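Fiber protein (Human adenovirus 14, PDB 3F0Y) forms the trimeric knob at the end of the viral fiber, the part that probably engages receptors on the host cell, with CD46 a likely candidate. Local coordinates at residues Y57-S62 with T193-P198; V21-A26 with K40-L45. All blocks are in the same frame, centred on the assembly; numbering follows the deposited sequence.

In the fold
Interactions 1 and 2 each join a loop segment to a strand of the same antiparallel sheet of the knob, with their centres about 10 Å apart. Strand 51-60 carries one half of interaction 1, and its neighbour 39-48 carries one half of interaction 2. The two strands follow each other in the chain and pair directly. Ile59 O lies 2.7 Å from Lys40 N, and Tyr57 O lies 2.8 Å from Ile42 N; both are probable hydrogen bonds. Interaction 1 joins strand 51-60 to the run leading into strand 199-204 and is buried. Interaction 2 ties a surface loop to the start of strand 39-48. Both contacts also touch the second subunit of the trimer.

Interaction 1 of 2, residues Y57-S62 with T193-P198; sequences YVIGVS and TLVTSP
Gly60 N donates to Leu194 O at 2.8 Å, the shortest of three hydrogen bonds between strand 51-60 and segment 193-198. The donor is tilted 25° from the carbonyl plane. Thr196 N returns a bond to Val58 O at 3.1 Å, this time in the carbonyl plane. Val58 O also receives a CA-H contact from Val195. The Gly60-Leu194 and Thr196-Val58 bonds flank Ile59 and Val195, which form a non-hydrogen-bonded antiparallel pair.

The third bond uses a side chain. Val58 N donates to Thr196 OG1 at 2.9 Å, nearly straight at 162°. The hydroxyl sits between the backbone N and the carbonyl carbon of Thr196 (chi1 65°), which brings it to the strand. The hydroxyl, not Thr196 O, takes this N-H; Thr196 O lies against Tyr57 CB at 3.2 Å. The methyls Val58 CG2 and Thr196 CG2 are tight at 3.4 Å, and both residues touch Trp177 of strand 171-180.

The Tyr57 side chain runs beside Pro198 and points the same way, with Tyr57 CD1 4.1 Å from Pro198 CB. Tyr57 also packs on Ile204 of the second subunit. The whole is an isolated antiparallel bridge, just before strand 199-204 joins strand 51-60 in the knob's antiparallel sheet.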
ATOM      1  N   TYR A  57       4.809  11.377   6.000  1.00 16.85           N
ATOM      2  CA  TYR A  57       6.257  11.445   6.171  1.00 17.06           C
ATOM      3  C   TYR A  57       6.646  12.733   6.876  1.00 17.20           C
ATOM      4  O   TYR A  57       5.815  13.621   7.079  1.00 17.13           O
ATOM      5  CB  TYR A  57       7.000  11.305   4.836  1.00 17.14           C
ATOM      6  CG  TYR A  57       6.686  12.354   3.791  1.00 17.32           C
ATOM      7  CD1 TYR A  57       5.487  12.325   3.088  1.00 17.43           C
ATOM      8  CD2 TYR A  57       7.604  13.355   3.481  1.00 17.20           C
ATOM      9  CE1 TYR A  57       5.199  13.275   2.120  1.00 17.38           C
ATOM     10  CE2 TYR A  57       7.325  14.310   2.511  1.00 17.29           C
ATOM     11  CZ  TYR A  57       6.120  14.264   1.835  1.00 17.20           C
ATOM     12  OH  TYR A  57       5.829  15.200   0.872  1.00 17.90           O
ATOM     13  N   VAL A  58       7.913  12.816   7.267  1.00 17.48           N
ATOM     14  CA  VAL A  58       8.419  13.973   7.987  1.00 17.85           C
ATOM     15  C   VAL A  58       9.579  14.603   7.230  1.00 18.04           C
ATOM     16  O   VAL A  58      10.381  13.907   6.609  1.00 17.81           O
ATOM     17  CB  VAL A  58       8.863  13.601   9.421  1.00 17.90           C
ATOM     18  CG1 VAL A  58       7.704  12.992  10.188  1.00 18.14           C
ATOM     19  CG2 VAL A  58      10.043  12.645   9.396  1.00 18.41           C
ATOM     20  N   ILE A  59       9.639  15.931   7.266  1.00 18.48           N
ATOM     21  CA  ILE A  59      10.774  16.674   6.739  1.00 18.81           C
ATOM     22  C   ILE A  59      11.339  17.487   7.897  1.00 19.06           C
ATOM     23  O   ILE A  59      10.674  18.383   8.417  1.00 19.20           O
ATOM     24  CB  ILE A  59      10.368  17.609   5.586  1.00 18.89           C
ATOM     25  CG1 ILE A  59       9.682  16.818   4.470  1.00 19.09           C
ATOM     26  CG2 ILE A  59      11.587  18.346   5.041  1.00 18.72           C
ATOM     27  CD1 ILE A  59       9.049  17.683   3.415  1.00 19.17           C
ATOM     28  N   GLY A  60      12.554  17.147   8.313  1.00 19.41           N
ATOM     29  CA  GLY A  60      13.166  17.760   9.481  1.00 19.62           C
ATOM     30  C   GLY A  60      13.567  19.204   9.246  1.00 19.76           C
ATOM     31  O   GLY A  60      13.954  19.577   8.137  1.00 19.83           O
ATOM     32  N   VAL A  61      13.469  20.013  10.298  1.00 20.11           N
ATOM     33  CA  VAL A  61      13.800  21.435  10.223  1.00 20.38           C
ATOM     34  C   VAL A  61      14.842  21.824  11.272  1.00 20.67           C
ATOM     35  O   VAL A  61      15.872  22.405  10.930  1.00 20.85           O
ATOM     36  CB  VAL A  61      12.541  22.310  10.393  1.00 20.36           C
ATOM     37  CG1 VAL A  61      12.910  23.787  10.408  1.00 20.29           C
ATOM     38  CG2 VAL A  61      11.541  22.012   9.277  1.00 20.24           C
ATOM     39  N   SER A  62      14.580  21.500  12.538  1.00 20.99           N
ATOM     40  CA  SER A  62      15.502  21.848  13.624  1.00 21.13           C
ATOM     41  C   SER A  62      16.787  21.030  13.532  1.00 21.34           C
ATOM     42  O   SER A  62      16.784  19.896  13.046  1.00 21.17           O
ATOM     43  CB  SER A  62      14.847  21.656  14.998  1.00 21.17           C
ATOM     44  OG  SER A  62      14.919  20.309  15.437  1.00 21.34           O
ATOM     45  N   THR A 193      19.415  16.789   6.380  1.00 20.87           N
ATOM     46  CA  THR A 193      18.006  16.879   6.744  1.00 20.61           C
ATOM     47  C   THR A 193      17.426  15.485   6.920  1.00 20.28           C
ATOM     48  O   THR A 193      17.572  14.634   6.043  1.00 20.28           O
ATOM     49  CB  THR A 193      17.191  17.619   5.666  1.00 20.74           C
ATOM     50  OG1 THR A 193      17.788  18.893   5.406  1.00 21.23           O
ATOM     51  CG2 THR A 193      15.747  17.823   6.118  1.00 20.81           C
ATOM     52  N   LEU A 194      16.774  15.260   8.059  1.00 19.75           N
ATOM     53  CA  LEU A 194      16.068  14.011   8.307  1.00 19.46           C
ATOM     54  C   LEU A 194      14.763  14.017   7.520  1.00 19.09           C
ATOM     55  O   LEU A 194      13.814  14.717   7.880  1.00 19.15           O
ATOM     56  CB  LEU A 194      15.791  13.830   9.804  1.00 19.45           C
ATOM     57  CG  LEU A 194      14.953  12.621  10.236  1.00 19.68           C
ATOM     58  CD1 LEU A 194      15.288  11.376   9.425  1.00 19.67           C
ATOM     59  CD2 LEU A 194      15.139  12.359  11.728  1.00 19.48           C
ATOM     60  N   VAL A 195      14.737  13.253   6.432  1.00 18.63           N
ATOM     61  CA  VAL A 195      13.535  13.064   5.634  1.00 18.25           C
ATOM     62  C   VAL A 195      13.184  11.581   5.624  1.00 17.93           C
ATOM     63  O   VAL A 195      14.031  10.745   5.320  1.00 17.84           O
ATOM     64  CB  VAL A 195      13.740  13.535   4.179  1.00 18.26           C
ATOM     65  CG1 VAL A 195      12.524  13.188   3.320  1.00 17.91           C
ATOM     66  CG2 VAL A 195      14.017  15.031   4.138  1.00 18.18           C
ATOM     67  N   THR A 196      11.942  11.256   5.968  1.00 17.63           N
ATOM     68  CA  THR A 196      11.450   9.889   5.820  1.00 17.43           C
ATOM     69  C   THR A 196      10.711   9.788   4.490  1.00 17.33           C
ATOM     70  O   THR A 196      10.089  10.754   4.047  1.00 17.42           O
ATOM     71  CB  THR A 196      10.511   9.476   6.980  1.00 17.32           C
ATOM     72  OG1 THR A 196       9.316  10.266   6.954  1.00 16.93           O
ATOM     73  CG2 THR A 196      11.207   9.642   8.327  1.00 17.12           C
ATOM     74  N   SER A 197      10.798   8.630   3.842  1.00 17.14           N
ATOM     75  CA  SER A 197      10.030   8.388   2.626  1.00 16.89           C
ATOM     76  C   SER A 197       8.568   8.194   3.016  1.00 16.64           C
ATOM     77  O   SER A 197       8.281   7.800   4.146  1.00 16.55           O
ATOM     78  CB  SER A 197      10.562   7.171   1.866  1.00 16.90           C
ATOM     79  OG  SER A 197      10.473   5.992   2.644  1.00 16.84           O
ATOM     80  N   PRO A 198       7.635   8.474   2.089  1.00 16.50           N
ATOM     81  CA  PRO A 198       6.224   8.378   2.452  1.00 16.47           C
ATOM     82  C   PRO A 198       5.829   6.982   2.915  1.00 16.31           C
ATOM     83  O   PRO A 198       6.225   5.990   2.300  1.00 16.13           O
ATOM     84  CB  PRO A 198       5.496   8.732   1.151  1.00 16.48           C
ATOM     85  CG  PRO A 198       6.490   9.446   0.321  1.00 16.63           C
ATOM     86  CD  PRO A 198       7.817   8.878   0.685  1.00 16.46           C
TER

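Interaction 2 of 2, residues V21-A26 with K40-L45; sequences VNPTEA and KLILTL
This is a surface contact in which a lysine on a strand holds a loop by two polar bonds, Lys40 to Asn22 and Lys40 to Pro23. The loop, residues 21-26, lies between strands 16-18 and 39-48. Lys40 and Ile42 of strand 39-48 carry most of the other side.

The Lys40 chain is extended beyond CG and reaches up to the loop. Its NZ donates to Pro23 O at 2.9 Å, with a C=O...donor angle of 166°, so the ammonium group meets the carbonyl almost head-on. NZ also donates to Asn22 OD1 at 2.9 Å. That approach is different: the nitrogen stands above the amide plane, 43° out of it, and is not on a lone pair. The methylenes follow the same path, and Lys40 CE comes within 3.1 Å of Pro23 O. Nearer the strand, Lys40 CG lies 4.1 Å from Ala26 CA. Lys40 and Ala26 both also touch Val61, just past the end of strand 51-60.

A small apolar contact lies next to the polar one. The Ile42 chain bends beyond CG1 (chi2 -58°). This puts CD1 against Pro23 CD at 3.5 Å, which is tight for two carbons. The same methyl lies 3.8 Å from Asn22 N. Ile42 is buried and packs on Tyr57 of strand 51-60. Asn22 packs on Arg132 of the second subunit, so the loop also lies at the trimer interface.

Two neutral oxygens share one ammonium group here, with no carboxylate of the loop bonded to it. The positive charge would probably polarise both carbonyl groups. The lysine ties two successive residues of the loop to the strand and probably restrains the Asn22 amide, though the out-of-plane approach makes that hold loose.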
ATOM      1  N   VAL A  21       1.310  20.501   0.857  1.00 22.98           N
ATOM      2  CA  VAL A  21       2.620  20.038   0.404  1.00 23.31           C
ATOM      3  C   VAL A  21       3.720  20.996   0.861  1.00 23.70           C
ATOM      4  O   VAL A  21       3.636  22.201   0.625  1.00 23.80           O
ATOM      5  CB  VAL A  21       2.668  19.918  -1.132  1.00 23.29           C
ATOM      6  CG1 VAL A  21       4.024  19.403  -1.588  1.00 23.14           C
ATOM      7  CG2 VAL A  21       1.557  19.006  -1.627  1.00 23.19           C
ATOM      8  N   ASN A  22       4.742  20.444   1.515  1.00 24.12           N
ATOM      9  CA  ASN A  22       5.922  21.196   1.948  1.00 24.30           C
ATOM     10  C   ASN A  22       5.590  22.590   2.489  1.00 24.56           C
ATOM     11  O   ASN A  22       5.861  23.600   1.830  1.00 24.69           O
ATOM     12  CB  ASN A  22       6.936  21.291   0.800  1.00 24.35           C
ATOM     13  CG  ASN A  22       8.292  21.812   1.253  1.00 24.49           C
ATOM     14  OD1 ASN A  22       8.815  21.403   2.292  1.00 25.11           O
ATOM     15  ND2 ASN A  22       8.873  22.715   0.467  1.00 24.77           N
ATOM     16  N   PRO A  23       4.991  22.650   3.692  1.00 24.79           N
ATOM     17  CA  PRO A  23       4.701  23.947   4.309  1.00 24.90           C
ATOM     18  C   PRO A  23       5.962  24.796   4.453  1.00 25.05           C
ATOM     19  O   PRO A  23       7.055  24.253   4.625  1.00 25.11           O
ATOM     20  CB  PRO A  23       4.145  23.572   5.687  1.00 24.89           C
ATOM     21  CG  PRO A  23       3.672  22.172   5.553  1.00 24.93           C
ATOM     22  CD  PRO A  23       4.552  21.523   4.535  1.00 24.78           C
ATOM     23  N   THR A  24       5.809  26.114   4.369  1.00 25.24           N
ATOM     24  CA  THR A  24       6.945  27.032   4.466  1.00 25.31           C
ATOM     25  C   THR A  24       7.682  26.860   5.792  1.00 25.28           C
ATOM     26  O   THR A  24       8.905  26.726   5.816  1.00 25.41           O
ATOM     27  CB  THR A  24       6.491  28.498   4.321  1.00 25.38           C
ATOM     28  OG1 THR A  24       5.864  28.679   3.046  1.00 26.19           O
ATOM     29  CG2 THR A  24       7.676  29.450   4.436  1.00 25.41           C
ATOM     30  N   GLU A  25       6.922  26.854   6.885  1.00 25.20           N
ATOM     31  CA  GLU A  25       7.483  26.717   8.225  1.00 25.11           C
ATOM     32  C   GLU A  25       7.145  25.360   8.826  1.00 24.94           C
ATOM     33  O   GLU A  25       6.181  24.711   8.420  1.00 24.99           O
ATOM     34  CB  GLU A  25       6.942  27.824   9.136  1.00 25.35           C
ATOM     35  CG  GLU A  25       7.232  29.244   8.652  1.00 25.99           C
ATOM     36  CD  GLU A  25       8.716  29.525   8.474  1.00 27.10           C
ATOM     37  OE1 GLU A  25       9.530  29.003   9.266  1.00 28.07           O
ATOM     38  OE2 GLU A  25       9.069  30.275   7.539  1.00 28.44           O
ATOM     39  N   ALA A  26       7.946  24.945   9.804  1.00 24.61           N
ATOM     40  CA  ALA A  26       7.677  23.727  10.561  1.00 24.26           C
ATOM     41  C   ALA A  26       6.281  23.792  11.179  1.00 23.96           C
ATOM     42  O   ALA A  26       5.911  24.797  11.790  1.00 23.85           O
ATOM     43  CB  ALA A  26       8.731  23.536  11.644  1.00 24.20           C
ATOM     44  N   LYS A  40       8.467  19.434   9.606  1.00 21.02           N
ATOM     45  CA  LYS A  40       7.245  19.472   8.816  1.00 20.72           C
ATOM     46  C   LYS A  40       6.664  18.062   8.756  1.00 20.51           C
ATOM     47  O   LYS A  40       7.293  17.155   8.211  1.00 20.52           O
ATOM     48  CB  LYS A  40       7.531  19.962   7.398  1.00 20.71           C
ATOM     49  CG  LYS A  40       8.246  21.297   7.315  1.00 20.72           C
ATOM     50  CD  LYS A  40       8.629  21.612   5.879  1.00 20.69           C
ATOM     51  CE  LYS A  40       9.525  22.836   5.793  1.00 20.82           C
ATOM     52  NZ  LYS A  40       9.751  23.246   4.380  1.00 20.98           N
ATOM     53  N   LEU A  41       5.481  17.878   9.337  1.00 20.17           N
ATOM     54  CA  LEU A  41       4.742  16.630   9.189  1.00 19.95           C
ATOM     55  C   LEU A  41       3.881  16.761   7.943  1.00 19.78           C
ATOM     56  O   LEU A  41       3.017  17.636   7.868  1.00 19.70           O
ATOM     57  CB  LEU A  41       3.866  16.358  10.414  1.00 19.97           C
ATOM     58  CG  LEU A  41       3.045  15.062  10.407  1.00 20.05           C
ATOM     59  CD1 LEU A  41       3.956  13.842  10.461  1.00 19.90           C
ATOM     60  CD2 LEU A  41       2.059  15.047  11.566  1.00 19.84           C
ATOM     61  N   ILE A  42       4.140  15.906   6.958  1.00 19.63           N
ATOM     62  CA  ILE A  42       3.327  15.846   5.752  1.00 19.47           C
ATOM     63  C   ILE A  42       2.356  14.682   5.924  1.00 19.37           C
ATOM     64  O   ILE A  42       2.765  13.522   5.947  1.00 19.19           O
ATOM     65  CB  ILE A  42       4.185  15.644   4.482  1.00 19.50           C
ATOM     66  CG1 ILE A  42       5.357  16.633   4.447  1.00 19.67           C
ATOM     67  CG2 ILE A  42       3.327  15.803   3.233  1.00 19.50           C
ATOM     68  CD1 ILE A  42       4.943  18.091   4.491  1.00 19.98           C
ATOM     69  N   LEU A  43       1.074  15.003   6.083  1.00 19.12           N
ATOM     70  CA  LEU A  43       0.042  13.997   6.292  1.00 19.04           C
ATOM     71  C   LEU A  43      -1.096  14.230   5.314  1.00 18.95           C
ATOM     72  O   LEU A  43      -1.616  15.338   5.222  1.00 19.10           O
ATOM     73  CB  LEU A  43      -0.490  14.062   7.724  1.00 19.01           C
ATOM     74  CG  LEU A  43      -1.580  13.047   8.080  1.00 19.06           C
ATOM     75  CD1 LEU A  43      -1.056  11.619   7.942  1.00 19.33           C
ATOM     76  CD2 LEU A  43      -2.112  13.299   9.480  1.00 19.17           C
ATOM     77  N   THR A  44      -1.469  13.178   4.589  1.00 18.72           N
ATOM     78  CA  THR A  44      -2.578  13.229   3.646  1.00 18.58           C
ATOM     79  C   THR A  44      -3.522  12.069   3.933  1.00 18.52           C
ATOM     80  O   THR A  44      -3.125  10.902   3.858  1.00 18.39           O
ATOM     81  CB  THR A  44      -2.077  13.143   2.190  1.00 18.57           C
ATOM     82  OG1 THR A  44      -1.075  14.143   1.971  1.00 18.61           O
ATOM     83  CG2 THR A  44      -3.226  13.340   1.207  1.00 18.67           C
ATOM     84  N   LEU A  45      -4.762  12.401   4.279  1.00 18.40           N
ATOM     85  CA  LEU A  45      -5.804  11.409   4.516  1.00 18.40           C
ATOM     86  C   LEU A  45      -6.802  11.491   3.372  1.00 18.40           C
ATOM     87  O   LEU A  45      -7.431  12.529   3.172  1.00 18.48           O
ATOM     88  CB  LEU A  45      -6.517  11.685   5.841  1.00 18.33           C
ATOM     89  CG  LEU A  45      -5.635  11.795   7.086  1.00 18.12           C
ATOM     90  CD1 LEU A  45      -6.465  12.241   8.275  1.00 17.85           C
ATOM     91  CD2 LEU A  45      -4.935  10.469   7.378  1.00 17.55           C
TER